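SnoaL-like domain-containing protein (Burkholderia thailandensis E264, PDB 3H3H) is of unknown function but belongs to the SnoaL-like family of the NTF2 clan, whose cone-shaped fold encloses a pocket that may bind a small molecule. Local coordinates at residues B[26-40]-B[53-66]. Sequence-based numbering, arbitrary orientation. Where two conformers were deposited one is given.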
loop_
_atom_site.group_PDB
_atom_site.type_symbol
_atom_site.label_atom_id
_atom_site.label_comp_id
_atom_site.label_asym_id
_atom_site.label_seq_id
_atom_site.Cartn_x
_atom_site.Cartn_y
_atom_site.Cartn_z
ATOM N N LEU B 26 13.186 -15.167 -12.275
ATOM C CA LEU B 26 11.877 -15.493 -11.801
ATOM C C LEU B 26 11.917 -16.438 -10.587
ATOM O O LEU B 26 11.108 -16.342 -9.673
ATOM C CB LEU B 26 10.976 -15.983 -12.919
ATOM C CG LEU B 26 9.527 -16.216 -12.520
ATOM C CD1 LEU B 26 8.863 -14.948 -11.904
ATOM C CD2 LEU B 26 8.728 -16.630 -13.747
ATOM N N ASP B 27 12.829 -17.411 -10.594
ATOM C CA ASP B 27 12.937 -18.241 -9.399
ATOM C C ASP B 27 13.223 -17.378 -8.173
ATOM O O ASP B 27 12.642 -17.610 -7.130
ATOM C CB ASP B 27 14.046 -19.272 -9.587
ATOM C CG ASP B 27 14.163 -20.217 -8.432
ATOM O OD1 ASP B 27 13.238 -21.069 -8.327
ATOM O OD2 ASP B 27 15.148 -20.124 -7.670
ATOM N N ALA B 28 14.111 -16.397 -8.298
ATOM C CA ALA B 28 14.424 -15.561 -7.149
ATOM C C ALA B 28 13.212 -14.739 -6.717
ATOM O O ALA B 28 12.918 -14.577 -5.524
ATOM C CB ALA B 28 15.614 -14.630 -7.478
ATOM N N ILE B 29 12.541 -14.176 -7.687
ATOM C CA ILE B 29 11.328 -13.387 -7.400
ATOM C C ILE B 29 10.324 -14.228 -6.610
ATOM O O ILE B 29 9.879 -13.803 -5.525
ATOM C CB ILE B 29 10.671 -12.892 -8.688
ATOM C CG1 ILE B 29 11.582 -11.875 -9.416
ATOM C CG2 ILE B 29 9.300 -12.256 -8.401
ATOM C CD1 ILE B 29 11.187 -11.768 -10.897
ATOM N N LEU B 30 10.021 -15.419 -7.126
ATOM C CA LEU B 30 8.967 -16.296 -6.588
ATOM C C LEU B 30 9.355 -16.840 -5.227
ATOM O O LEU B 30 8.474 -17.251 -4.476
ATOM C CB LEU B 30 8.593 -17.393 -7.566
ATOM C CG LEU B 30 7.734 -16.931 -8.742
ATOM C CD1 LEU B 30 7.510 -17.993 -9.750
ATOM C CD2 LEU B 30 6.355 -16.431 -8.271
ATOM N N SER B 31 10.656 -16.872 -4.918
ATOM C CA SER B 31 11.135 -17.391 -3.647
ATOM C C SER B 31 10.582 -16.559 -2.496
ATOM O O SER B 31 10.501 -17.051 -1.399
ATOM C CB SER B 31 12.664 -17.420 -3.564
ATOM O OG SER B 31 13.210 -16.122 -3.400
ATOM N N HIS B 32 10.159 -15.330 -2.769
ATOM C CA HIS B 32 9.708 -14.466 -1.747
ATOM C C HIS B 32 8.226 -14.668 -1.419
ATOM O O HIS B 32 7.744 -14.028 -0.519
ATOM C CB HIS B 32 9.897 -13.020 -2.166
ATOM C CG HIS B 32 11.344 -12.668 -2.257
ATOM N ND1 HIS B 32 12.144 -12.545 -1.132
ATOM C CD2 HIS B 32 12.175 -12.599 -3.328
ATOM C CE1 HIS B 32 13.389 -12.317 -1.519
ATOM N NE2 HIS B 32 13.441 -12.363 -2.840
ATOM N N TYR B 33 7.555 -15.483 -2.218
ATOM C CA TYR B 33 6.086 -15.614 -2.145
ATOM C C TYR B 33 5.689 -16.967 -1.603
ATOM O O TYR B 33 6.336 -17.974 -1.874
ATOM C CB TYR B 33 5.483 -15.401 -3.535
ATOM C CG TYR B 33 5.636 -13.985 -4.090
ATOM C CD1 TYR B 33 6.841 -13.558 -4.671
ATOM C CD2 TYR B 33 4.623 -13.053 -3.993
ATOM C CE1 TYR B 33 6.990 -12.318 -5.139
ATOM C CE2 TYR B 33 4.748 -11.798 -4.471
ATOM C CZ TYR B 33 5.944 -11.402 -5.057
ATOM O OH TYR B 33 6.121 -10.170 -5.645
ATOM N N ALA B 34 4.602 -16.964 -0.845
ATOM C CA ALA B 34 3.985 -18.155 -0.329
ATOM C C ALA B 34 3.192 -18.893 -1.425
ATOM O O ALA B 34 2.776 -18.296 -2.404
ATOM C CB ALA B 34 3.041 -17.789 0.817
ATOM N N ASP B 35 3.054 -20.206 -1.272
ATOM C CA ASP B 35 2.171 -20.936 -2.149
ATOM C C ASP B 35 0.777 -20.317 -2.068
ATOM O O ASP B 35 0.287 -19.958 -0.991
ATOM C CB ASP B 35 2.101 -22.407 -1.744
ATOM C CG ASP B 35 3.428 -23.142 -1.972
ATOM O OD1 ASP B 35 4.163 -22.804 -2.885
ATOM O OD2 ASP B 35 3.692 -24.102 -1.233
ATOM N N GLY B 36 0.140 -20.215 -3.231
ATOM C CA GLY B 36 -1.177 -19.706 -3.311
ATOM C C GLY B 36 -1.334 -18.239 -3.021
ATOM O O GLY B 36 -2.430 -17.780 -2.747
ATOM N N PHE B 37 -0.258 -17.481 -3.120
ATOM C CA PHE B 37 -0.379 -16.037 -2.880
ATOM C C PHE B 37 -1.335 -15.352 -3.835
ATOM O O PHE B 37 -1.493 -15.736 -5.022
ATOM C CB PHE B 37 0.994 -15.351 -2.936
ATOM C CG PHE B 37 1.522 -15.106 -4.308
ATOM C CD1 PHE B 37 2.234 -16.106 -4.989
ATOM C CD2 PHE B 37 1.432 -13.865 -4.887
ATOM C CE1 PHE B 37 2.746 -15.860 -6.238
ATOM C CE2 PHE B 37 1.934 -13.636 -6.149
ATOM C CZ PHE B 37 2.612 -14.628 -6.808
ATOM N N GLU B 38 -1.976 -14.315 -3.313
ATOM C CA GLU B 38 -2.923 -13.545 -4.080
ATOM C C GLU B 38 -2.219 -12.343 -4.631
ATOM O O GLU B 38 -1.502 -11.660 -3.897
ATOM C CB GLU B 38 -4.048 -13.061 -3.185
ATOM C CG GLU B 38 -4.919 -14.132 -2.617
ATOM C CD GLU B 38 -5.964 -13.518 -1.700
ATOM O OE1 GLU B 38 -6.901 -12.905 -2.235
ATOM O OE2 GLU B 38 -5.818 -13.610 -0.458
HETATM N N MSE B 39 -2.491 -12.053 -5.902
HETATM C CA MSE B 39 -1.917 -10.897 -6.617
HETATM C C MSE B 39 -3.036 -10.047 -7.169
HETATM O O MSE B 39 -3.977 -10.576 -7.791
HETATM C CB MSE B 39 -0.956 -11.314 -7.749
HETATM C CG MSE B 39 -0.238 -10.141 -8.487
HETATM SE SE MSE B 39 0.935 -9.237 -7.261
HETATM C CE MSE B 39 0.820 -7.449 -8.000
ATOM N N SER B 40 -3.069 -8.770 -6.787
ATOM C CA SER B 40 -3.989 -7.791 -7.338
ATOM C C SER B 40 -3.242 -6.743 -8.097
ATOM O O SER B 40 -2.276 -6.202 -7.591
ATOM C CB SER B 40 -4.735 -7.137 -6.204
ATOM O OG SER B 40 -5.413 -6.014 -6.639
ATOM N N GLY B 53 -9.170 -8.067 -11.112
ATOM C CA GLY B 53 -7.748 -7.728 -11.059
ATOM C C GLY B 53 -6.925 -8.682 -10.228
ATOM O O GLY B 53 -5.816 -8.344 -9.881
ATOM N N ARG B 54 -7.450 -9.883 -9.964
ATOM C CA ARG B 54 -6.771 -10.840 -9.076
ATOM C C ARG B 54 -6.379 -12.137 -9.795
ATOM O O ARG B 54 -7.115 -12.669 -10.638
ATOM C CB ARG B 54 -7.696 -11.166 -7.889
ATOM C CG ARG B 54 -7.939 -9.959 -6.949
ATOM C CD ARG B 54 -8.734 -10.353 -5.664
ATOM N NE ARG B 54 -10.176 -10.202 -5.834
ATOM C CZ ARG B 54 -10.826 -9.039 -5.779
ATOM N NH1 ARG B 54 -10.164 -7.902 -5.576
ATOM N NH2 ARG B 54 -12.146 -9.007 -5.948
ATOM N N LEU B 55 -5.217 -12.628 -9.444
ATOM C CA LEU B 55 -4.725 -13.912 -9.865
ATOM C C LEU B 55 -4.181 -14.525 -8.573
ATOM O O LEU B 55 -3.909 -13.818 -7.640
ATOM C CB LEU B 55 -3.629 -13.762 -10.892
ATOM C CG LEU B 55 -3.982 -13.242 -12.300
ATOM C CD1 LEU B 55 -2.707 -12.981 -13.025
ATOM C CD2 LEU B 55 -4.871 -14.234 -13.001
ATOM N N ARG B 56 -4.018 -15.844 -8.561
ATOM C CA ARG B 56 -3.554 -16.555 -7.371
ATOM C C ARG B 56 -2.591 -17.650 -7.714
ATOM O O ARG B 56 -2.787 -18.388 -8.663
ATOM C CB ARG B 56 -4.732 -17.178 -6.636
ATOM C CG ARG B 56 -4.412 -17.884 -5.363
ATOM C CD ARG B 56 -5.708 -18.308 -4.637
ATOM N NE ARG B 56 -5.419 -18.713 -3.276
ATOM C CZ ARG B 56 -5.806 -18.098 -2.163
ATOM N NH1 ARG B 56 -6.600 -17.035 -2.179
ATOM N NH2 ARG B 56 -5.420 -18.611 -1.006
ATOM N N GLY B 57 -1.549 -17.759 -6.906
ATOM C CA GLY B 57 -0.641 -18.872 -6.995
ATOM C C GLY B 57 0.524 -18.666 -7.917
ATOM O O GLY B 57 0.474 -17.871 -8.870
ATOM N N LYS B 58 1.576 -19.448 -7.663
ATOM C CA LYS B 58 2.817 -19.300 -8.426
ATOM C C LYS B 58 2.711 -19.733 -9.895
ATOM O O LYS B 58 3.360 -19.127 -10.733
ATOM C CB LYS B 58 3.939 -20.052 -7.722
ATOM C CG LYS B 58 4.253 -19.477 -6.351
ATOM C CD LYS B 58 5.544 -20.048 -5.755
ATOM C CE LYS B 58 5.951 -19.342 -4.559
ATOM N NZ LYS B 58 7.219 -19.824 -3.833
ATOM N N GLU B 59 1.903 -20.749 -10.214
ATOM C CA GLU B 59 1.772 -21.197 -11.590
ATOM C C GLU B 59 1.092 -20.074 -12.355
ATOM O O GLU B 59 1.597 -19.595 -13.375
ATOM C CB GLU B 59 0.950 -22.494 -11.685
ATOM C CG GLU B 59 0.588 -22.884 -13.137
ATOM C CD GLU B 59 -0.359 -24.093 -13.237
ATOM O OE1 GLU B 59 -1.113 -24.385 -12.275
ATOM O OE2 GLU B 59 -0.353 -24.756 -14.293
ATOM N N GLN B 60 -0.030 -19.623 -11.816
ATOM C CA GLN B 60 -0.866 -18.685 -12.568
ATOM C C GLN B 60 -0.193 -17.311 -12.651
ATOM O O GLN B 60 -0.084 -16.715 -13.721
ATOM C CB GLN B 60 -2.253 -18.562 -11.958
ATOM C CG GLN B 60 -3.083 -17.583 -12.698
ATOM C CD GLN B 60 -4.503 -17.540 -12.222
ATOM O OE1 GLN B 60 -4.777 -17.246 -11.048
ATOM N NE2 GLN B 60 -5.434 -17.802 -13.139
ATOM N N VAL B 61 0.230 -16.792 -11.504
ATOM C CA VAL B 61 0.868 -15.471 -11.483
ATOM C C VAL B 61 2.239 -15.524 -12.134
ATOM O O VAL B 61 2.566 -14.665 -12.937
ATOM C CB VAL B 61 0.957 -14.905 -10.052
ATOM C CG1 VAL B 61 1.636 -13.527 -10.126
ATOM C CG2 VAL B 61 -0.443 -14.802 -9.424
ATOM N N GLY B 62 2.986 -16.593 -11.870
ATOM C CA GLY B 62 4.309 -16.809 -12.453
ATOM C C GLY B 62 4.284 -16.824 -13.969
ATOM O O GLY B 62 5.234 -16.349 -14.558
ATOM N N ALA B 63 3.220 -17.376 -14.573
ATOM C CA ALA B 63 3.095 -17.442 -16.039
ATOM C C ALA B 63 3.127 -16.040 -16.624
ATOM O O ALA B 63 3.756 -15.802 -17.636
ATOM C CB ALA B 63 1.821 -18.196 -16.442
ATOM N N TYR B 64 2.437 -15.129 -15.963
ATOM C CA TYR B 64 2.410 -13.746 -16.406
ATOM C C TYR B 64 3.743 -13.078 -16.205
ATOM O O TYR B 64 4.251 -12.376 -17.082
ATOM C CB TYR B 64 1.314 -12.973 -15.694
ATOM C CG TYR B 64 -0.046 -13.267 -16.328
ATOM C CD1 TYR B 64 -0.435 -12.651 -17.500
ATOM C CD2 TYR B 64 -0.908 -14.226 -15.764
ATOM C CE1 TYR B 64 -1.663 -12.966 -18.092
ATOM C CE2 TYR B 64 -2.125 -14.522 -16.332
ATOM C CZ TYR B 64 -2.502 -13.904 -17.478
ATOM O OH TYR B 64 -3.728 -14.242 -18.004
ATOM N N TRP B 65 4.324 -13.276 -15.035
ATOM C CA TRP B 65 5.626 -12.669 -14.807
ATOM C C TRP B 65 6.707 -13.194 -15.752
ATOM O O TRP B 65 7.602 -12.414 -16.173
ATOM C CB TRP B 65 6.030 -12.838 -13.346
ATOM C CG TRP B 65 5.105 -12.112 -12.403
ATOM C CD1 TRP B 65 4.082 -11.283 -12.757
ATOM C CD2 TRP B 65 5.113 -12.190 -10.982
ATOM N NE1 TRP B 65 3.458 -10.820 -11.646
ATOM C CE2 TRP B 65 4.092 -11.336 -10.532
ATOM C CE3 TRP B 65 5.917 -12.867 -10.043
ATOM C CZ2 TRP B 65 3.797 -11.184 -9.206
ATOM C CZ3 TRP B 65 5.654 -12.709 -8.714
ATOM C CH2 TRP B 65 4.593 -11.862 -8.301
ATOM N N ARG B 66 6.669 -14.500 -16.036
ATOM C CA ARG B 66 7.566 -15.132 -16.958
ATOM C C ARG B 66 7.448 -14.442 -18.306
ATOM O O ARG B 66 8.475 -14.102 -18.915
ATOM C CB ARG B 66 7.309 -16.640 -17.046
ATOM C CG ARG B 66 8.266 -17.445 -17.938
ATOM C CD ARG B 66 7.979 -18.962 -17.877
ATOM N NE ARG B 66 8.052 -19.420 -16.508
ATOM C CZ ARG B 66 7.018 -19.744 -15.735
ATOM N NH1 ARG B 66 5.771 -19.764 -16.192
ATOM N NH2 ARG B 66 7.246 -20.046 -14.480
HETATM O O HOH W 1 6.709 -22.200 -2.707
HETATM O O HOH W 2 1.303 -21.352 -5.527
#
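K58 NZ is gripped by two backbone carbonyls and a water. It donates to Y33 O at 2.8 Å and to L30 O at 2.9 Å, and the water links it to D35 OD1. The lysine chain runs extended beyond CG, which carries the ammonium from the start of helix 58-66 to the turn 30-33. L30 O also accepts from Y33 N, on the opposite face of its carbonyl plane from NZ. R112 NH2 lies close to the ammonium, so D35 and the carbonyls probably offset that like charge. On the way, K58 CG meets the edge of the F37 ring.

Strands 37-40 and 54-56 pair antiparallel at one edge of the curved sheet of the NTF2-like fold, and helix 58-66 packs against strand 37-40 through V61 and W65. M39 and L55 form a hydrogen-bonded pair: M39 N donates to L55 O and L55 N to M39 O, both at 2.9 Å. G57, the N-cap residue of the helix, donates its N-H to F37 O, nearly straight (N-H...O 167°).

W65 carries the apolar contact, beside a bound unknown ligand. Its edge points at the face of Y33, CH2 lying 3.5 Å from Y33 CZ, with the planes at 62°. The Y33 hydroxyl is hydrogen-bonded to W17 NE1. Selenomethionine M39 has CG anti to the backbone N (chi1 -176°), and the chain then bends to set SE at the tryptophan edge, 4.0 Å from W65 CZ2, a Met-aromatic contact. I29 CG2 and L30 CD2 both touch W65 CZ3. F37 CZ packs 3.6 Å from V61 CG1.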